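Local coordinates for protein probable acetyltransferase (Bacillus subtilis, PDB 1NSL) that is a putative GNAT-family N-acetyltransferase that may transfer acetyl groups to ribosomal proteins, at residues L15-A21 / I56-R60; C80-H86 / E96-A102; F151-A157 / D169-L175. All blocks are in the same frame, centred on the assembly; numbering follows the deposited sequence.

Interaction 1. Residues L15-A21 / I56-R60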
# COMPACT_ATOMS: atom_id res chain seq x y z
N LEU C 15 8.02 23.45 -0.91
CA LEU C 15 7.30 22.28 -1.37
C LEU C 15 5.92 22.80 -1.45
O LEU C 15 5.59 23.69 -0.72
CB LEU C 15 7.28 21.17 -0.35
CG LEU C 15 8.26 20.00 -0.46
CD1 LEU C 15 8.02 19.06 0.78
CD2 LEU C 15 8.04 19.20 -1.70
N LEU C 16 5.13 22.29 -2.39
CA LEU C 16 3.75 22.75 -2.46
C LEU C 16 2.98 21.97 -1.39
O LEU C 16 3.46 20.97 -0.91
CB LEU C 16 3.16 22.45 -3.83
CG LEU C 16 3.78 23.22 -4.96
CD1 LEU C 16 3.86 22.41 -6.29
CD2 LEU C 16 3.00 24.49 -5.15
N GLU C 17 1.80 22.44 -1.03
CA GLU C 17 0.97 21.74 -0.07
C GLU C 17 -0.43 21.61 -0.62
O GLU C 17 -0.88 22.45 -1.38
CB GLU C 17 0.85 22.56 1.20
CG GLU C 17 2.11 23.23 1.65
CD GLU C 17 1.85 24.07 2.88
OE1 GLU C 17 0.70 24.04 3.38
OE2 GLU C 17 2.81 24.77 3.31
N PRO C 18 -1.18 20.61 -0.17
CA PRO C 18 -2.54 20.47 -0.64
C PRO C 18 -3.27 21.80 -0.64
O PRO C 18 -3.98 22.08 -1.57
CB PRO C 18 -3.12 19.43 0.31
CG PRO C 18 -1.96 18.56 0.54
CD PRO C 18 -0.85 19.56 0.80
N LYS C 19 -3.09 22.66 0.32
CA LYS C 19 -3.86 23.90 0.16
C LYS C 19 -3.45 24.84 -1.05
O LYS C 19 -4.17 25.82 -1.33
CB LYS C 19 -3.92 24.66 1.47
CG LYS C 19 -2.58 25.31 1.83
CD LYS C 19 -2.67 25.87 3.27
CE LYS C 19 -1.40 26.68 3.66
NZ LYS C 19 -1.78 27.70 4.73
N ASP C 20 -2.34 24.57 -1.74
CA ASP C 20 -1.98 25.35 -2.91
C ASP C 20 -2.78 24.89 -4.12
O ASP C 20 -2.68 25.46 -5.21
CB ASP C 20 -0.49 25.22 -3.29
CG ASP C 20 0.47 25.78 -2.24
OD1 ASP C 20 0.26 26.90 -1.64
OD2 ASP C 20 1.52 25.14 -1.97
N ALA C 21 -3.55 23.82 -3.99
CA ALA C 21 -4.25 23.32 -5.20
C ALA C 21 -5.17 24.32 -5.99
O ALA C 21 -4.98 24.50 -7.21
CB ALA C 21 -4.97 21.99 -4.94
N ILE C 56 -0.62 16.65 -5.47
CA ILE C 56 0.29 17.30 -4.57
C ILE C 56 0.80 16.36 -3.48
O ILE C 56 1.97 16.40 -3.11
CB ILE C 56 -0.27 18.52 -4.05
CG1 ILE C 56 -0.45 19.49 -5.21
CG2 ILE C 56 0.69 19.12 -3.07
CD1 ILE C 56 -1.22 20.78 -4.80
N PRO C 57 -0.06 15.52 -2.94
CA PRO C 57 0.42 14.50 -2.04
C PRO C 57 1.49 13.67 -2.67
O PRO C 57 2.52 13.61 -2.03
CB PRO C 57 -0.83 13.68 -1.76
CG PRO C 57 -1.89 14.63 -1.73
CD PRO C 57 -1.52 15.54 -2.95
N ASP C 58 1.35 13.08 -3.86
CA ASP C 58 2.48 12.25 -4.25
C ASP C 58 3.70 13.10 -4.32
O ASP C 58 4.74 12.65 -3.92
CB ASP C 58 2.41 11.54 -5.57
CG ASP C 58 1.15 10.75 -5.81
OD1 ASP C 58 0.50 10.19 -4.87
OD2 ASP C 58 0.78 10.62 -7.02
N TRP C 59 3.63 14.32 -4.82
CA TRP C 59 4.93 15.01 -5.00
C TRP C 59 5.65 15.06 -3.63
O TRP C 59 6.88 14.79 -3.52
CB TRP C 59 4.84 16.42 -5.60
CG TRP C 59 4.51 16.50 -7.05
CD1 TRP C 59 4.82 15.58 -8.03
CD2 TRP C 59 3.78 17.53 -7.72
NE1 TRP C 59 4.36 16.00 -9.25
CE2 TRP C 59 3.71 17.20 -9.09
CE3 TRP C 59 3.18 18.72 -7.30
CZ2 TRP C 59 3.06 18.00 -10.02
CZ3 TRP C 59 2.54 19.51 -8.25
CH2 TRP C 59 2.48 19.14 -9.58
N ARG C 60 4.85 15.36 -2.60
CA ARG C 60 5.39 15.44 -1.28
C ARG C 60 6.03 14.13 -0.86
O ARG C 60 7.13 14.14 -0.27
CB ARG C 60 4.37 15.93 -0.29
CG ARG C 60 4.05 17.41 -0.38
CD ARG C 60 2.92 17.80 0.46
NE ARG C 60 3.37 17.89 1.84
CZ ARG C 60 4.01 18.95 2.33
NH1 ARG C 60 4.24 19.98 1.56
NH2 ARG C 60 4.41 19.00 3.60
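R60 reaches across from helix 48-65 to the backbone carbonyl of L16, an example of an arginine serving several backbone oxygens at once. The side chain bends at its third torsion (chi3 78°), bringing the guanidinium group edge-on to L16, whose O is 2.8 Å from R60 NH1 and close to the guanidinium plane. The bond is somewhat bent, 147° at the hydrogen, and its donor is tilted from the carbonyl plane. L15 lies over one face of the same group, with CD1 4.0 Å from R60 NH1. The remaining guanidinium nitrogens are also occupied: NE and NH2 donate to A64 O and Y63 O of a second subunit, so the three nitrogens together link a loop of one chain to the backbone of another.

I56 faces the loop with both its branches. Its CG2 lies 3.7 Å from E17 C, beside the peptide leading into P18, while CD1 extends to A21 CB at 3.9 Å. L16 and W59 run side by side in the same direction, L16 CD1 meeting the indole obliquely at CZ3, 3.7 Å away. Within the loop, D20 OD2 accepts the N-H of E17 and forms a salt bridge with R14.

The turn between strand 11-15 and helix 21-30 is thereby packed on helix 48-65, where A21 and I56 both meet Y51, and L16 also touches L79 of strand 78-89.

Interaction 2. Residues C80-H86 / E96-A102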
# COMPACT_ATOMS: atom_id res chain seq x y z
N CYS C 80 3.78 31.60 -8.60
CA CYS C 80 3.81 32.20 -9.89
C CYS C 80 4.35 31.17 -10.80
O CYS C 80 4.51 31.41 -12.00
CB CYS C 80 4.74 33.40 -9.89
SG CYS C 80 6.43 32.93 -9.45
N GLY C 81 4.66 30.01 -10.23
CA GLY C 81 5.19 28.90 -11.02
C GLY C 81 5.72 27.74 -10.19
O GLY C 81 5.40 27.65 -9.00
N MSE C 82 6.52 26.88 -10.81
CA MSE C 82 7.07 25.66 -10.20
C MSE C 82 8.48 25.41 -10.70
O MSE C 82 8.79 25.70 -11.87
CB MSE C 82 6.24 24.41 -10.60
CG MSE C 82 4.79 24.49 -10.36
SE MSE C 82 4.07 22.72 -10.09
CE MSE C 82 4.69 21.80 -11.56
N ILE C 83 9.34 24.85 -9.86
CA ILE C 83 10.67 24.45 -10.33
C ILE C 83 10.79 23.06 -9.91
O ILE C 83 10.07 22.63 -9.01
CB ILE C 83 11.78 25.20 -9.71
CG1 ILE C 83 13.09 24.70 -10.26
CG2 ILE C 83 11.86 24.95 -8.26
CD1 ILE C 83 14.19 25.78 -9.99
N SER C 84 11.71 22.35 -10.52
CA SER C 84 11.69 20.94 -10.33
C SER C 84 12.99 20.27 -10.67
O SER C 84 13.71 20.66 -11.61
CB SER C 84 10.65 20.40 -11.23
OG SER C 84 10.91 19.02 -11.50
N LEU C 85 13.31 19.25 -9.87
CA LEU C 85 14.53 18.50 -10.09
C LEU C 85 14.02 17.10 -10.12
O LEU C 85 13.48 16.65 -9.14
CB LEU C 85 15.47 18.66 -8.91
CG LEU C 85 16.63 17.68 -8.96
CD1 LEU C 85 17.65 18.24 -9.79
CD2 LEU C 85 17.20 17.51 -7.57
N HIS C 86 14.20 16.42 -11.25
CA HIS C 86 13.65 15.10 -11.48
C HIS C 86 14.63 14.24 -12.23
O HIS C 86 15.68 14.70 -12.52
CB HIS C 86 12.33 15.22 -12.23
CG HIS C 86 12.42 16.03 -13.47
ND1 HIS C 86 12.66 15.48 -14.71
CD2 HIS C 86 12.33 17.36 -13.67
CE1 HIS C 86 12.70 16.43 -15.62
NE2 HIS C 86 12.54 17.59 -15.01
N GLU C 96 17.89 16.06 -13.80
CA GLU C 96 17.48 17.20 -14.62
C GLU C 96 16.63 18.30 -13.93
O GLU C 96 16.01 18.04 -12.89
CB GLU C 96 16.75 16.72 -15.80
CG GLU C 96 17.39 15.46 -16.30
CD GLU C 96 16.59 14.86 -17.40
OE1 GLU C 96 15.68 15.57 -17.89
OE2 GLU C 96 16.87 13.70 -17.75
N ILE C 97 16.65 19.53 -14.48
CA ILE C 97 15.83 20.63 -13.96
C ILE C 97 14.70 21.09 -14.90
O ILE C 97 14.86 21.12 -16.10
CB ILE C 97 16.72 21.79 -13.51
CG1 ILE C 97 17.46 21.37 -12.23
CG2 ILE C 97 15.93 23.12 -13.31
CD1 ILE C 97 18.43 22.40 -11.74
N GLY C 98 13.53 21.38 -14.34
CA GLY C 98 12.42 21.88 -15.13
C GLY C 98 11.83 23.03 -14.37
O GLY C 98 12.17 23.23 -13.22
N TYR C 99 10.96 23.80 -14.98
CA TYR C 99 10.43 24.96 -14.32
C TYR C 99 9.47 25.55 -15.29
O TYR C 99 9.62 25.32 -16.44
CB TYR C 99 11.57 25.95 -14.11
CG TYR C 99 12.48 26.11 -15.32
CD1 TYR C 99 12.03 26.68 -16.49
CD2 TYR C 99 13.80 25.68 -15.28
CE1 TYR C 99 12.82 26.80 -17.56
CE2 TYR C 99 14.63 25.81 -16.37
CZ TYR C 99 14.12 26.36 -17.52
OH TYR C 99 14.89 26.51 -18.64
N TRP C 100 8.46 26.26 -14.83
CA TRP C 100 7.58 27.00 -15.72
C TRP C 100 7.11 28.16 -14.94
O TRP C 100 7.14 28.12 -13.70
CB TRP C 100 6.37 26.23 -16.16
CG TRP C 100 5.47 25.68 -15.12
CD1 TRP C 100 5.52 24.44 -14.60
CD2 TRP C 100 4.31 26.30 -14.56
NE1 TRP C 100 4.50 24.25 -13.72
CE2 TRP C 100 3.73 25.38 -13.68
CE3 TRP C 100 3.70 27.55 -14.70
CZ2 TRP C 100 2.59 25.66 -12.93
CZ3 TRP C 100 2.55 27.83 -13.97
CH2 TRP C 100 2.01 26.88 -13.10
N ILE C 101 6.68 29.21 -15.63
CA ILE C 101 6.21 30.35 -14.91
C ILE C 101 4.98 30.98 -15.57
O ILE C 101 4.68 30.72 -16.73
CB ILE C 101 7.36 31.28 -14.75
CG1 ILE C 101 7.18 32.15 -13.52
CG2 ILE C 101 7.57 32.10 -16.01
CD1 ILE C 101 8.08 33.44 -13.58
N ALA C 102 4.18 31.72 -14.81
CA ALA C 102 2.97 32.35 -15.37
C ALA C 102 3.39 33.59 -16.12
O ALA C 102 4.37 34.28 -15.76
CB ALA C 102 2.01 32.70 -14.30
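W100 lays one face of its indole over the backbone of G81 and M82, on an antiparallel beta hairpin formed by strands 78-89 and 94-101 at the middle of the GNAT sheet. G81 CA sits 4.2 Å from the centroid of the six-membered ring, only 12° off its normal, in a CH-pi contact. The ring gets there because CG stands between the backbone N and the carbonyl carbon (chi1 57°), folding the indole back across the neighbouring strand. M82, present as selenomethionine, completes the cluster: its CG is 3.6 Å from W100 CZ2, and its selenium approaches the five-membered ring obliquely in a Met-aromatic contact. Were W100 an alanine, the face over G81 CA would probably be lost, and M82 and F40 would be left without a shared aromatic partner.

Paired backbone bonds fix the register beneath these side chains, M82 with W100 and H86 with E96 each bonding in both directions. On the other face of the sheet, I83, I97 and Y99 pack against helix 110-124, and Y99 OH is hydrogen-bonded to S142. Further out, C80 and G81 together face L73 of strand 69-75, a classic beta bulge, while E70 holds S84 OG and F40 meets the W100 ring. At the far end of the pairing, the H86 imidazole turns one face toward a backbone oxygen, E96 O lying 3.8 Å from H86 CD2.

Interaction 3. Residues F151-A157 / D169-L175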
# COMPACT_ATOMS: atom_id res chain seq x y z
N PHE C 151 25.49 26.52 -18.77
CA PHE C 151 25.44 25.10 -19.18
C PHE C 151 26.01 25.04 -20.62
O PHE C 151 26.20 26.06 -21.26
CB PHE C 151 23.97 24.61 -19.25
CG PHE C 151 23.28 24.38 -17.90
CD1 PHE C 151 23.31 25.32 -16.89
CD2 PHE C 151 22.62 23.22 -17.67
CE1 PHE C 151 22.71 25.08 -15.66
CE2 PHE C 151 21.97 22.98 -16.45
CZ PHE C 151 22.00 23.92 -15.46
N LEU C 152 26.25 23.85 -21.15
CA LEU C 152 26.67 23.72 -22.53
C LEU C 152 25.62 22.86 -23.23
O LEU C 152 25.12 21.89 -22.66
CB LEU C 152 28.04 23.06 -22.62
CG LEU C 152 29.32 23.70 -22.00
CD1 LEU C 152 30.61 22.80 -22.04
CD2 LEU C 152 29.70 25.09 -22.59
N GLU C 153 25.27 23.21 -24.46
CA GLU C 153 24.35 22.46 -25.31
C GLU C 153 25.01 21.16 -25.64
O GLU C 153 26.12 21.13 -26.11
CB GLU C 153 24.15 23.19 -26.63
CG GLU C 153 23.06 22.63 -27.49
CD GLU C 153 22.62 23.61 -28.56
OE1 GLU C 153 21.97 23.16 -29.55
OE2 GLU C 153 22.93 24.82 -28.39
N GLU C 154 24.29 20.09 -25.46
CA GLU C 154 24.92 18.77 -25.45
C GLU C 154 24.48 17.90 -26.60
O GLU C 154 25.22 16.98 -26.98
CB GLU C 154 24.44 18.04 -24.19
CG GLU C 154 25.41 17.94 -23.04
CD GLU C 154 24.97 16.82 -22.12
OE1 GLU C 154 23.73 16.53 -22.13
OE2 GLU C 154 25.85 16.21 -21.44
N GLY C 155 23.23 18.16 -27.06
CA GLY C 155 22.57 17.45 -28.14
C GLY C 155 21.07 17.73 -28.41
O GLY C 155 20.44 18.66 -27.89
N LYS C 156 20.46 16.93 -29.26
CA LYS C 156 19.05 17.18 -29.46
C LYS C 156 18.26 15.93 -29.35
O LYS C 156 18.80 14.85 -29.52
CB LYS C 156 18.80 17.79 -30.81
CG LYS C 156 18.95 19.29 -30.76
CD LYS C 156 18.98 19.93 -32.13
CE LYS C 156 19.42 21.38 -32.01
NZ LYS C 156 19.38 22.19 -33.30
N ALA C 157 16.99 16.07 -29.02
CA ALA C 157 16.11 14.91 -29.04
C ALA C 157 15.21 15.15 -30.22
O ALA C 157 14.45 16.11 -30.20
CB ALA C 157 15.32 14.85 -27.80
N ASP C 169 11.65 19.27 -31.62
CA ASP C 169 12.88 18.75 -31.03
C ASP C 169 13.15 19.36 -29.69
O ASP C 169 12.83 20.51 -29.39
CB ASP C 169 14.09 19.04 -31.91
CG ASP C 169 14.04 18.31 -33.20
OD1 ASP C 169 13.27 17.35 -33.26
OD2 ASP C 169 14.70 18.62 -34.22
N LEU C 170 13.77 18.54 -28.89
CA LEU C 170 14.22 18.92 -27.60
C LEU C 170 15.72 19.17 -27.74
O LEU C 170 16.43 18.38 -28.37
CB LEU C 170 13.98 17.74 -26.72
CG LEU C 170 12.69 17.67 -25.95
CD1 LEU C 170 12.70 16.61 -24.79
CD2 LEU C 170 12.57 19.09 -25.40
N VAL C 171 16.21 20.28 -27.22
CA VAL C 171 17.64 20.40 -27.14
C VAL C 171 18.10 20.24 -25.67
O VAL C 171 17.48 20.77 -24.76
CB VAL C 171 18.07 21.71 -27.62
CG1 VAL C 171 17.37 22.77 -26.87
CG2 VAL C 171 19.54 21.84 -27.40
N TYR C 172 19.19 19.50 -25.42
CA TYR C 172 19.65 19.27 -24.08
C TYR C 172 20.78 20.22 -23.74
O TYR C 172 21.51 20.59 -24.63
CB TYR C 172 20.18 17.84 -23.99
CG TYR C 172 19.07 16.94 -23.77
CD1 TYR C 172 18.20 16.65 -24.78
CD2 TYR C 172 18.77 16.51 -22.51
CE1 TYR C 172 17.07 15.88 -24.55
CE2 TYR C 172 17.67 15.74 -22.29
CZ TYR C 172 16.83 15.44 -23.32
OH TYR C 172 15.73 14.68 -23.10
N TYR C 173 20.91 20.58 -22.45
CA TYR C 173 22.00 21.38 -21.90
C TYR C 173 22.51 20.77 -20.57
O TYR C 173 21.71 20.27 -19.81
CB TYR C 173 21.51 22.78 -21.57
CG TYR C 173 21.18 23.75 -22.69
CD1 TYR C 173 19.88 23.88 -23.13
CD2 TYR C 173 22.13 24.62 -23.23
CE1 TYR C 173 19.53 24.81 -24.09
CE2 TYR C 173 21.80 25.59 -24.21
CZ TYR C 173 20.47 25.67 -24.63
OH TYR C 173 20.06 26.56 -25.61
N SER C 174 23.81 20.86 -20.24
CA SER C 174 24.33 20.26 -19.01
C SER C 174 25.49 21.02 -18.34
O SER C 174 26.32 21.62 -18.98
CB SER C 174 24.81 18.84 -19.27
OG SER C 174 25.78 18.89 -20.25
N LEU C 175 25.53 20.94 -17.02
CA LEU C 175 26.51 21.63 -16.27
C LEU C 175 27.28 20.59 -15.44
O LEU C 175 26.69 19.80 -14.72
CB LEU C 175 25.82 22.70 -15.43
CG LEU C 175 26.71 23.45 -14.43
CD1 LEU C 175 28.04 23.88 -15.03
CD2 LEU C 175 25.99 24.63 -13.87
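F151 and L175 meet with the phenyl ring turned flat to its partner: L175 CB stands 3.7 Å from the ring centroid, almost exactly on the normal, a textbook CH-pi geometry. L175 CG lies anti to the backbone N (chi1 174°), and its CD2 branch extends along the ring to F151 CE1 at 3.8 Å. At the root of the side chain, F151 CB packs on Y173 CB, also at 3.8 Å, and Y173 O lies at the ring's edge.

Y173 shares its face of the sheet with E153 and V171. Its ring lies obliquely beside the E153 backbone, while its hydroxyl is hydrogen-bonded to R143 of helix 140-149. E153 sends an extended chain, CG anti to N (chi1 -171°), across V171 at about a right angle: its CG, CD and OE1 all lie alongside V171 CG2, E153 OE1 at 3.5 Å, and its other oxygen makes a long, weak ion pair with R143.

On the other face, the Y172 ring presents its edge to A157, CE1 being 3.8 Å from A157 CB. E154, whose carboxylate forms a salt bridge with R130, donates its backbone N to Y172 O at 2.9 Å, and Y172 N is bonded to G155 O. E154 and G155 thus fit opposite the single Y172, as in a beta bulge.

Strand 152-163 is outermost within this chain, yet a third subunit adjoins it: R158 of that subunit bonds S174 O, and E154 and K156 make backbone bonds to it. The whole is the C-terminal beta hairpin of the GNAT fold, here part of a subunit interface.

Overall arrangement
Along the chain the three contacts follow one another without interleaving. Interactions 1 and 2 have centres 14 Å apart and touch directly, L16 CD1 and W59 CH2 both packing on the selenium of M82, so the loop after strand 11-15 and helix 48-65 rest together on the central hairpin. Interaction 3 shares that sheet with interaction 2, strand 130-136 lying between the two hairpins; their centres are 17 Å apart and their nearest atoms about 5 Å. Interactions 1 and 3, with centres 30 Å apart, lie on opposite sides of the chain's centre. These outer contacts border different neighbouring subunits, in keeping with a hexamer in which each GNAT fold uses both flanks, while interaction 2 touches no other chain.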